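Voltage-sensor containing phosphatase (Ciona intestinalis, PDB 3V0D) probably removes phosphate from phosphoinositide lipids under control of membrane voltage, through a PTEN-like phosphatase domain joined to a C2 domain. Local coordinates at residues Asn14-Arg19 with Asp24-Tyr29; Cys288-Trp293 with Lys321-Asn326; Asp108-Trp113 with Ser138-Glu143. The protein carries 1 engineered substitution. All blocks are in the same frame, centred on the assembly; numbering follows the deposited sequence.

Contact 1: residues Asn14-Arg19 with Asp24-Tyr29; sequences NKRRYR and DLDLTY
R17 and D24 both set CG anti to the backbone N (chi1 -154° and -170°), and a further bend in R17 at chi2 carries its guanidinium across the carboxylate. R17 NE then meets OD2 of D24 at 2.7 Å, in the guanidinium plane and nearly along the C-O axis, while NH2 of R17 adds weak bonds to the same oxygen and to the D24 carbonyl. One face of this guanidinium lies over the L25-D26 peptide. The other carboxylate oxygen, OD1, takes NH2 of R19 at 2.7 Å, so two arginines hold one aspartate in a salt-bridge network on the face of the hairpin that carries R17, R19 and D24.

Between the backbones, Y18 N reaches L25 O at 2.7 Å, and L25 N returns a bond to Y18 O. Beyond the corner at D26 the chain turns away, yet R16 O still accepts L27 N at 2.9 Å and K15 O accepts T28 OG1. R161 pairs with D26 OD1 and is hydrogen-bonded to T28 OG1. Y18 leans toward Y29, CE1 to CE1 3.9 Å, and F58 of helix 52-62 meets the Y18 ring edge-to-face. A water bridges R17 O, weakly, and L27 O. The arrangement is a two-stranded antiparallel beta hairpin whose second strand turns a corner into the mixed sheet of the phosphatase domain.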
loop_
_atom_site.group_PDB
_atom_site.type_symbol
_atom_site.label_atom_id
_atom_site.label_comp_id
_atom_site.label_asym_id
_atom_site.label_seq_id
_atom_site.Cartn_x
_atom_site.Cartn_y
_atom_site.Cartn_z
ATOM N N ASN A 14 -1.715 9.464 -24.104
ATOM C CA ASN A 14 -1.386 8.088 -23.615
ATOM C C ASN A 14 -2.519 7.449 -22.796
ATOM O O ASN A 14 -3.635 7.972 -22.768
ATOM C CB ASN A 14 -0.056 8.089 -22.837
ATOM C CG ASN A 14 -0.064 9.028 -21.632
ATOM O OD1 ASN A 14 -1.039 9.738 -21.376
ATOM N ND2 ASN A 14 1.039 9.032 -20.886
ATOM N N LYS A 15 -2.223 6.324 -22.139
ATOM C CA LYS A 15 -3.211 5.576 -21.342
ATOM C C LYS A 15 -3.788 6.395 -20.190
ATOM O O LYS A 15 -4.961 6.239 -19.823
ATOM C CB LYS A 15 -2.605 4.279 -20.782
ATOM C CG LYS A 15 -2.163 3.258 -21.827
ATOM C CD LYS A 15 -3.337 2.668 -22.609
ATOM C CE LYS A 15 -2.851 1.933 -23.852
ATOM N NZ LYS A 15 -3.980 1.522 -24.729
ATOM N N ARG A 16 -2.957 7.267 -19.625
ATOM C CA ARG A 16 -3.361 8.092 -18.495
ATOM C C ARG A 16 -4.222 9.284 -18.900
ATOM O O ARG A 16 -4.774 9.954 -18.035
ATOM C CB ARG A 16 -2.138 8.591 -17.716
ATOM C CG ARG A 16 -1.327 7.502 -17.036
ATOM C CD ARG A 16 -0.453 8.085 -15.936
ATOM N NE ARG A 16 0.796 7.340 -15.770
ATOM C CZ ARG A 16 0.961 6.293 -14.965
ATOM N NH1 ARG A 16 -0.048 5.839 -14.229
ATOM N NH2 ARG A 16 2.146 5.695 -14.894
ATOM N N ARG A 17 -4.345 9.542 -20.205
ATOM C CA ARG A 17 -4.939 10.799 -20.681
ATOM C C ARG A 17 -6.299 10.671 -21.382
ATOM O O ARG A 17 -6.434 9.936 -22.371
ATOM C CB ARG A 17 -3.950 11.522 -21.595
ATOM C CG ARG A 17 -4.149 13.006 -21.635
ATOM C CD ARG A 17 -3.247 13.710 -20.638
ATOM N NE ARG A 17 -3.870 14.947 -20.198
ATOM C CZ ARG A 17 -3.666 15.514 -19.016
ATOM N NH1 ARG A 17 -2.846 14.957 -18.124
ATOM N NH2 ARG A 17 -4.307 16.632 -18.720
ATOM N N TYR A 18 -7.290 11.406 -20.871
ATOM C CA TYR A 18 -8.597 11.561 -21.508
ATOM C C TYR A 18 -8.614 12.905 -22.255
ATOM O O TYR A 18 -8.622 13.968 -21.639
ATOM C CB TYR A 18 -9.732 11.496 -20.462
ATOM C CG TYR A 18 -11.129 11.520 -21.051
ATOM C CD1 TYR A 18 -11.841 10.336 -21.261
ATOM C CD2 TYR A 18 -11.721 12.727 -21.459
ATOM C CE1 TYR A 18 -13.117 10.349 -21.832
ATOM C CE2 TYR A 18 -12.992 12.748 -22.027
ATOM C CZ TYR A 18 -13.687 11.558 -22.210
ATOM O OH TYR A 18 -14.949 11.593 -22.768
ATOM N N ARG A 19 -8.592 12.845 -23.586
ATOM C CA ARG A 19 -8.552 14.050 -24.423
ATOM C C ARG A 19 -9.680 13.968 -25.434
ATOM O O ARG A 19 -9.478 13.522 -26.576
ATOM C CB ARG A 19 -7.216 14.175 -25.153
ATOM C CG ARG A 19 -5.996 14.436 -24.288
ATOM C CD ARG A 19 -4.751 14.628 -25.170
ATOM N NE ARG A 19 -3.492 14.555 -24.421
ATOM C CZ ARG A 19 -2.800 15.607 -23.977
ATOM N NH1 ARG A 19 -1.666 15.421 -23.307
ATOM N NH2 ARG A 19 -3.225 16.846 -24.200
ATOM N N ASP A 24 -9.419 17.620 -21.125
ATOM C CA ASP A 24 -8.056 17.158 -21.221
ATOM C C ASP A 24 -7.627 16.858 -19.795
ATOM O O ASP A 24 -7.191 17.755 -19.078
ATOM C CB ASP A 24 -7.169 18.228 -21.872
ATOM C CG ASP A 24 -5.792 17.707 -22.224
ATOM O OD1 ASP A 24 -5.111 18.371 -23.036
ATOM O OD2 ASP A 24 -5.382 16.649 -21.704
ATOM N N LEU A 25 -7.767 15.595 -19.396
ATOM C CA LEU A 25 -7.572 15.192 -18.002
ATOM C C LEU A 25 -6.744 13.921 -17.866
ATOM O O LEU A 25 -6.801 13.038 -18.733
ATOM C CB LEU A 25 -8.935 14.983 -17.316
ATOM C CG LEU A 25 -9.827 16.221 -17.145
ATOM C CD1 LEU A 25 -11.228 15.814 -16.703
ATOM C CD2 LEU A 25 -9.228 17.223 -16.150
ATOM N N ASP A 26 -6.007 13.830 -16.758
ATOM C CA ASP A 26 -5.344 12.600 -16.351
ATOM C C ASP A 26 -6.415 11.713 -15.690
ATOM O O ASP A 26 -6.707 11.838 -14.498
ATOM C CB ASP A 26 -4.198 12.928 -15.384
ATOM C CG ASP A 26 -3.346 11.717 -15.015
ATOM O OD1 ASP A 26 -3.702 10.577 -15.371
ATOM O OD2 ASP A 26 -2.263 11.932 -14.409
ATOM N N LEU A 27 -7.024 10.841 -16.482
ATOM C CA LEU A 27 -8.224 10.119 -16.093
ATOM C C LEU A 27 -8.320 8.937 -17.034
ATOM O O LEU A 27 -8.146 9.090 -18.252
ATOM C CB LEU A 27 -9.427 11.061 -16.226
ATOM C CG LEU A 27 -10.818 10.539 -15.847
ATOM C CD1 LEU A 27 -11.717 11.688 -15.417
ATOM C CD2 LEU A 27 -11.483 9.731 -17.000
ATOM N N THR A 28 -8.596 7.768 -16.461
ATOM C CA THR A 28 -8.618 6.523 -17.205
ATOM C C THR A 28 -9.882 5.754 -16.867
ATOM O O THR A 28 -10.155 5.515 -15.680
ATOM C CB THR A 28 -7.405 5.639 -16.810
ATOM O OG1 THR A 28 -6.178 6.359 -17.013
ATOM C CG2 THR A 28 -7.394 4.300 -17.561
ATOM N N TYR A 29 -10.625 5.305 -17.878
ATOM C CA TYR A 29 -11.672 4.309 -17.680
ATOM C C TYR A 29 -11.020 2.939 -17.589
ATOM O O TYR A 29 -10.660 2.329 -18.591
ATOM C CB TYR A 29 -12.711 4.343 -18.803
ATOM C CG TYR A 29 -13.687 5.475 -18.679
ATOM C CD1 TYR A 29 -13.394 6.740 -19.187
ATOM C CD2 TYR A 29 -14.895 5.291 -18.023
ATOM C CE1 TYR A 29 -14.299 7.782 -19.078
ATOM C CE2 TYR A 29 -15.824 6.326 -17.903
ATOM C CZ TYR A 29 -15.514 7.578 -18.433
ATOM O OH TYR A 29 -16.402 8.622 -18.333
HETATM O O HOH W 1 -8.537 8.094 -20.783
#

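Contact 2: residues Cys288-Trp293 with Lys321-Asn326; sequences CPFYFW and KIYRDN
Y323 is the residue of 321-326 that touches the strand segment, meeting P289 and F290 although the backbones stay well apart, with CA of Y323 10.1 Å from CA of F290. Followed from its start, the loop first brings in I322, which makes no contact with 288-293 but lays CG2 over the centre of one face of the Y323 ring, 4.0 Å above its plane, and so backs the ring that does.

At Y323 the side chain turns toward the strand, with CG anti to the carbonyl carbon (chi1 -54°), and reaches it with its far end, CE2, CZ and OH. OH arrives at the edge of the F290 ring, close to that ring's plane, 3.4 Å from CD2. Further down the tyrosine, CE2 lies 3.8 Å from the same CD2. The two side chains run obliquely to each other, ring centroids 5.7 Å apart and planes at 79°. P289 adds its CB, 3.6 Å from the tyrosine OH. These are van der Waals contacts, and no hydrogen bond links the segments. F290 meets the tyrosine with CG placed between its own backbone N and carbonyl carbon (chi1 55°), and is stacked on F274 of the neighbouring strand 269-276.

The backbone O of Y323 accepts a hydrogen bond from R308. The next residue, R324, turns to other partners, forming a salt bridge with D254, and N326 closes the segment with its carbonyl hydrogen-bonded to the T210 hydroxyl. The contact is thus aromatic packing between the loop leading into strand 328-335 and strand 290-295, at the edge of a four-stranded antiparallel sheet, as befits the layered beta-sandwich of a PTEN-type C2 domain.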
loop_
_atom_site.group_PDB
_atom_site.type_symbol
_atom_site.label_atom_id
_atom_site.label_comp_id
_atom_site.label_asym_id
_atom_site.label_seq_id
_atom_site.Cartn_x
_atom_site.Cartn_y
_atom_site.Cartn_z
ATOM N N CYS A 288 12.809 6.230 4.652
ATOM C CA CYS A 288 13.687 5.223 5.253
ATOM C C CYS A 288 14.197 4.257 4.203
ATOM O O CYS A 288 13.628 4.165 3.104
ATOM C CB CYS A 288 12.990 4.486 6.417
ATOM S SG CYS A 288 11.603 3.446 5.924
ATOM N N PRO A 289 15.262 3.509 4.523
ATOM C CA PRO A 289 15.742 2.501 3.572
ATOM C C PRO A 289 14.723 1.430 3.219
ATOM O O PRO A 289 14.567 1.152 2.040
ATOM C CB PRO A 289 16.978 1.924 4.264
ATOM C CG PRO A 289 17.506 3.102 5.068
ATOM C CD PRO A 289 16.249 3.758 5.604
ATOM N N PHE A 290 14.025 0.820 4.189
ATOM C CA PHE A 290 13.057 -0.216 3.834
ATOM C C PHE A 290 12.022 -0.367 4.930
ATOM O O PHE A 290 12.302 -0.069 6.094
ATOM C CB PHE A 290 13.741 -1.558 3.484
ATOM C CG PHE A 290 14.664 -2.121 4.542
ATOM C CD1 PHE A 290 14.226 -3.082 5.440
ATOM C CD2 PHE A 290 16.016 -1.759 4.570
ATOM C CE1 PHE A 290 15.085 -3.641 6.395
ATOM C CE2 PHE A 290 16.865 -2.283 5.523
ATOM C CZ PHE A 290 16.417 -3.232 6.422
ATOM N N TYR A 291 10.825 -0.795 4.535
ATOM C CA TYR A 291 9.691 -0.870 5.476
ATOM C C TYR A 291 8.689 -1.860 4.929
ATOM O O TYR A 291 8.790 -2.283 3.762
ATOM C CB TYR A 291 9.057 0.513 5.713
ATOM C CG TYR A 291 8.396 1.152 4.491
ATOM C CD1 TYR A 291 6.995 1.211 4.386
ATOM C CD2 TYR A 291 9.151 1.674 3.424
ATOM C CE1 TYR A 291 6.380 1.775 3.304
ATOM C CE2 TYR A 291 8.543 2.236 2.329
ATOM C CZ TYR A 291 7.144 2.266 2.254
ATOM O OH TYR A 291 6.591 2.831 1.129
ATOM N N PHE A 292 7.678 -2.215 5.727
ATOM C CA PHE A 292 6.597 -3.058 5.231
ATOM C C PHE A 292 5.417 -3.000 6.188
ATOM O O PHE A 292 5.570 -2.676 7.366
ATOM C CB PHE A 292 7.053 -4.527 5.003
ATOM C CG PHE A 292 7.627 -5.177 6.208
ATOM C CD1 PHE A 292 6.812 -5.796 7.162
ATOM C CD2 PHE A 292 9.013 -5.231 6.360
ATOM C CE1 PHE A 292 7.376 -6.445 8.252
ATOM C CE2 PHE A 292 9.580 -5.896 7.443
ATOM C CZ PHE A 292 8.773 -6.472 8.391
ATOM N N TRP A 293 4.261 -3.425 5.675
ATOM C CA TRP A 293 3.044 -3.631 6.456
ATOM C C TRP A 293 2.657 -5.087 6.495
ATOM O O TRP A 293 2.826 -5.822 5.515
ATOM C CB TRP A 293 1.879 -2.893 5.830
ATOM C CG TRP A 293 1.943 -1.410 5.873
ATOM C CD1 TRP A 293 2.648 -0.557 5.059
ATOM C CD2 TRP A 293 1.162 -0.575 6.720
ATOM N NE1 TRP A 293 2.348 0.755 5.354
ATOM C CE2 TRP A 293 1.435 0.761 6.377
ATOM C CE3 TRP A 293 0.235 -0.837 7.741
ATOM C CZ2 TRP A 293 0.808 1.833 6.996
ATOM C CZ3 TRP A 293 -0.387 0.227 8.356
ATOM C CH2 TRP A 293 -0.097 1.550 7.978
ATOM N N LYS A 321 21.705 -3.811 -6.275
ATOM C CA LYS A 321 23.119 -3.963 -5.922
ATOM C C LYS A 321 23.341 -3.949 -4.422
ATOM O O LYS A 321 24.337 -4.486 -3.923
ATOM C CB LYS A 321 23.993 -2.882 -6.559
ATOM C CG LYS A 321 24.061 -2.936 -8.070
ATOM C CD LYS A 321 25.267 -2.170 -8.632
ATOM C CE LYS A 321 25.204 -0.670 -8.340
ATOM N NZ LYS A 321 24.004 0.014 -8.930
ATOM N N ILE A 322 22.413 -3.310 -3.716
ATOM C CA ILE A 322 22.451 -3.236 -2.256
ATOM C C ILE A 322 21.670 -4.400 -1.646
ATOM O O ILE A 322 22.185 -5.114 -0.785
ATOM C CB ILE A 322 21.947 -1.874 -1.735
ATOM C CG1 ILE A 322 22.938 -0.770 -2.145
ATOM C CG2 ILE A 322 21.778 -1.901 -0.212
ATOM C CD1 ILE A 322 22.592 0.612 -1.617
ATOM N N TYR A 323 20.413 -4.562 -2.074
ATOM C CA TYR A 323 19.594 -5.659 -1.579
ATOM C C TYR A 323 19.718 -6.793 -2.577
ATOM O O TYR A 323 19.123 -6.740 -3.645
ATOM C CB TYR A 323 18.118 -5.220 -1.405
ATOM C CG TYR A 323 17.978 -3.989 -0.549
ATOM C CD1 TYR A 323 17.693 -2.769 -1.130
ATOM C CD2 TYR A 323 18.182 -4.039 0.835
ATOM C CE1 TYR A 323 17.588 -1.617 -0.349
ATOM C CE2 TYR A 323 18.072 -2.892 1.630
ATOM C CZ TYR A 323 17.805 -1.693 1.024
ATOM O OH TYR A 323 17.719 -0.578 1.813
ATOM N N ARG A 324 20.522 -7.785 -2.223
ATOM C CA ARG A 324 20.799 -8.915 -3.103
ATOM C C ARG A 324 19.648 -9.911 -3.081
ATOM O O ARG A 324 18.682 -9.756 -2.319
ATOM C CB ARG A 324 22.142 -9.535 -2.714
ATOM C CG ARG A 324 23.310 -8.597 -3.000
ATOM C CD ARG A 324 24.633 -9.125 -2.443
ATOM N NE ARG A 324 24.723 -8.921 -0.994
ATOM C CZ ARG A 324 24.809 -9.880 -0.077
ATOM N NH1 ARG A 324 24.844 -11.170 -0.427
ATOM N NH2 ARG A 324 24.918 -9.548 1.203
ATOM N N ASP A 325 19.709 -10.911 -3.959
ATOM C CA ASP A 325 18.502 -11.733 -4.174
ATOM C C ASP A 325 18.071 -12.545 -2.953
ATOM O O ASP A 325 16.901 -12.914 -2.850
ATOM C CB ASP A 325 18.564 -12.577 -5.454
ATOM C CG ASP A 325 19.704 -13.555 -5.468
ATOM O OD1 ASP A 325 20.276 -13.892 -4.418
ATOM O OD2 ASP A 325 20.014 -14.034 -6.574
ATOM N N ASN A 326 18.994 -12.763 -2.014
ATOM C CA ASN A 326 18.706 -13.489 -0.785
ATOM C C ASN A 326 18.465 -12.565 0.424
ATOM O O ASN A 326 18.410 -13.044 1.561
ATOM C CB ASN A 326 19.788 -14.518 -0.462
ATOM C CG ASN A 326 21.170 -13.906 -0.276
ATOM O OD1 ASN A 326 21.926 -14.346 0.599
ATOM N ND2 ASN A 326 21.529 -12.932 -1.107
#

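Contact 3: residues Asp108-Trp113 with Ser138-Glu143; sequences DDAKVW and SSWLLE
This is a helix-helix contact of the phosphatase domain, where helix 100-115 passes the C-terminal end of helix 131-143, and it pairs an apolar interior patch with a salt bridge at its margin. The axes of the two short segments stay 11.0 Å apart at a crossing angle of -52°. W140 fills the space: with CG anti to the backbone N (chi1 172°), the indole reaches across and its six-membered ring lies obliquely against A110, CZ3 to CB 3.8 Å. The same CZ3 comes within 3.7 Å of K111 N, so the ring rests on the backbone of the facing helix as well as on a methyl group.

One turn beyond W140, E143 meets K111, the two side chains crossing at about a right angle. In one of two K111 conformers NZ comes 2.9 Å from E143 OE1, a salt bridge with only a weak hydrogen bond, so the link is tentative. E143 OE2 has a long, weak ion pair with K189 of helix 176-191. Helix 100-115 links strands 87-92 and 121-125, and helix 131-143 follows strand 121-125, as in the alpha/beta core of PTP-type phosphatases.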
loop_
_atom_site.group_PDB
_atom_site.type_symbol
_atom_site.label_atom_id
_atom_site.label_comp_id
_atom_site.label_asym_id
_atom_site.label_seq_id
_atom_site.Cartn_x
_atom_site.Cartn_y
_atom_site.Cartn_z
ATOM N N ASP A 108 -17.608 -2.136 0.892
ATOM C CA ASP A 108 -19.040 -2.147 1.124
ATOM C C ASP A 108 -19.717 -0.879 0.631
ATOM O O ASP A 108 -20.827 -0.931 0.083
ATOM C CB ASP A 108 -19.392 -2.398 2.570
ATOM C CG ASP A 108 -20.837 -2.936 2.684
ATOM O OD1 ASP A 108 -21.705 -2.238 3.192
ATOM O OD2 ASP A 108 -21.130 -4.046 2.182
ATOM N N ASP A 109 -19.079 0.273 0.830
ATOM C CA ASP A 109 -19.635 1.515 0.320
ATOM C C ASP A 109 -19.798 1.477 -1.203
ATOM O O ASP A 109 -20.856 1.828 -1.750
ATOM C CB ASP A 109 -18.782 2.697 0.769
ATOM C CG ASP A 109 -19.297 4.023 0.227
ATOM O OD1 ASP A 109 -18.944 4.394 -0.900
ATOM O OD2 ASP A 109 -20.131 4.663 0.918
ATOM N N ALA A 110 -18.755 1.005 -1.885
ATOM C CA ALA A 110 -18.798 0.892 -3.330
ATOM C C ALA A 110 -19.852 -0.139 -3.768
ATOM O O ALA A 110 -20.580 0.091 -4.739
ATOM C CB ALA A 110 -17.411 0.553 -3.889
ATOM N N LYS A 111 -19.931 -1.272 -3.052
ATOM C CA LYS A 111 -20.923 -2.294 -3.401
ATOM C C LYS A 111 -22.341 -1.733 -3.333
ATOM O O LYS A 111 -23.141 -1.949 -4.262
ATOM C CB LYS A 111 -20.764 -3.558 -2.554
ATOM C CG LYS A 111 -21.256 -4.808 -3.283
ATOM C CD LYS A 111 -20.839 -6.125 -2.627
ATOM C CE LYS A 111 -21.106 -7.377 -3.546
ATOM N NZ LYS A 111 -20.391 -7.462 -4.903
ATOM N N VAL A 112 -22.664 -1.043 -2.242
ATOM C CA VAL A 112 -24.008 -0.479 -2.047
ATOM C C VAL A 112 -24.313 0.516 -3.170
ATOM O O VAL A 112 -25.392 0.513 -3.759
ATOM C CB VAL A 112 -24.144 0.144 -0.645
ATOM C CG1 VAL A 112 -25.423 0.971 -0.504
ATOM C CG2 VAL A 112 -24.136 -0.947 0.428
ATOM N N TRP A 113 -23.352 1.379 -3.464
ATOM C CA TRP A 113 -23.523 2.373 -4.509
ATOM C C TRP A 113 -23.717 1.733 -5.874
ATOM O O TRP A 113 -24.613 2.119 -6.628
ATOM C CB TRP A 113 -22.325 3.309 -4.491
ATOM C CG TRP A 113 -22.250 4.194 -5.690
ATOM C CD1 TRP A 113 -21.327 4.129 -6.680
ATOM C CD2 TRP A 113 -23.111 5.285 -6.011
ATOM N NE1 TRP A 113 -21.562 5.085 -7.605
ATOM C CE2 TRP A 113 -22.666 5.806 -7.237
ATOM C CE3 TRP A 113 -24.241 5.846 -5.394
ATOM C CZ2 TRP A 113 -23.277 6.895 -7.856
ATOM C CZ3 TRP A 113 -24.857 6.932 -6.020
ATOM C CH2 TRP A 113 -24.365 7.439 -7.238
ATOM N N SER A 138 -7.995 -2.510 -7.790
ATOM C CA SER A 138 -7.794 -3.944 -7.967
ATOM C C SER A 138 -8.656 -4.736 -6.999
ATOM O O SER A 138 -9.222 -5.761 -7.357
ATOM C CB SER A 138 -6.313 -4.303 -7.797
ATOM O OG SER A 138 -5.513 -3.655 -8.766
ATOM N N SER A 139 -8.774 -4.255 -5.761
ATOM C CA SER A 139 -9.648 -4.921 -4.797
ATOM C C SER A 139 -11.101 -4.884 -5.292
ATOM O O SER A 139 -11.816 -5.893 -5.179
ATOM C CB SER A 139 -9.523 -4.254 -3.422
ATOM O OG SER A 139 -8.220 -4.417 -2.884
ATOM N N TRP A 140 -11.549 -3.734 -5.797
ATOM C CA TRP A 140 -12.916 -3.649 -6.336
ATOM C C TRP A 140 -13.143 -4.632 -7.476
ATOM O O TRP A 140 -14.179 -5.273 -7.538
ATOM C CB TRP A 140 -13.246 -2.216 -6.763
ATOM C CG TRP A 140 -14.551 -2.177 -7.478
ATOM C CD1 TRP A 140 -14.743 -2.024 -8.836
ATOM C CD2 TRP A 140 -15.837 -2.424 -6.924
ATOM N NE1 TRP A 140 -16.074 -2.132 -9.144
ATOM C CE2 TRP A 140 -16.763 -2.396 -7.990
ATOM C CE3 TRP A 140 -16.297 -2.670 -5.634
ATOM C CZ2 TRP A 140 -18.123 -2.606 -7.801
ATOM C CZ3 TRP A 140 -17.653 -2.884 -5.446
ATOM C CH2 TRP A 140 -18.546 -2.841 -6.523
ATOM N N LEU A 141 -12.169 -4.747 -8.385
ATOM C CA LEU A 141 -12.323 -5.651 -9.510
ATOM C C LEU A 141 -12.436 -7.098 -9.075
ATOM O O LEU A 141 -13.163 -7.873 -9.700
ATOM C CB LEU A 141 -11.188 -5.460 -10.509
ATOM C CG LEU A 141 -11.177 -4.109 -11.197
ATOM C CD1 LEU A 141 -9.876 -3.925 -11.977
ATOM C CD2 LEU A 141 -12.447 -3.897 -12.068
ATOM N N LEU A 142 -11.739 -7.466 -7.997
ATOM C CA LEU A 142 -11.903 -8.777 -7.386
ATOM C C LEU A 142 -13.308 -8.921 -6.808
ATOM O O LEU A 142 -13.981 -9.940 -7.001
ATOM C CB LEU A 142 -10.892 -8.994 -6.261
ATOM C CG LEU A 142 -9.454 -9.232 -6.662
ATOM C CD1 LEU A 142 -8.555 -9.227 -5.429
ATOM C CD2 LEU A 142 -9.315 -10.532 -7.459
ATOM N N GLU A 143 -13.754 -7.919 -6.052
ATOM C CA GLU A 143 -15.110 -7.970 -5.468
ATOM C C GLU A 143 -16.171 -8.128 -6.556
ATOM O O GLU A 143 -17.135 -8.882 -6.389
ATOM C CB GLU A 143 -15.387 -6.702 -4.666
ATOM C CG GLU A 143 -16.818 -6.695 -4.105
ATOM C CD GLU A 143 -17.138 -7.876 -3.199
ATOM O OE1 GLU A 143 -18.346 -8.200 -3.039
ATOM O OE2 GLU A 143 -16.197 -8.483 -2.659
#

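Taken together, in these three contacts the chemistry changes with burial. Contact 2 is wholly buried and relies on van der Waals contact of aromatic rings, a tyrosine hydroxyl and a proline, whereas contact 1, partly buried, couples backbone bonding to a charged network among its more exposed side chains. Contact 3 stands between them, apolar inside and ionic at its margin. Contacts 1 and 3 both belong to the phosphatase domain, with nearest atoms about 9 Å apart, but one joins a hairpin to the sheet and the other joins two helices. Contact 2 belongs to the C2 domain, its centre about 32 Å from that of contact 3, on the opposite side of the chain's centre. No two contacts touch.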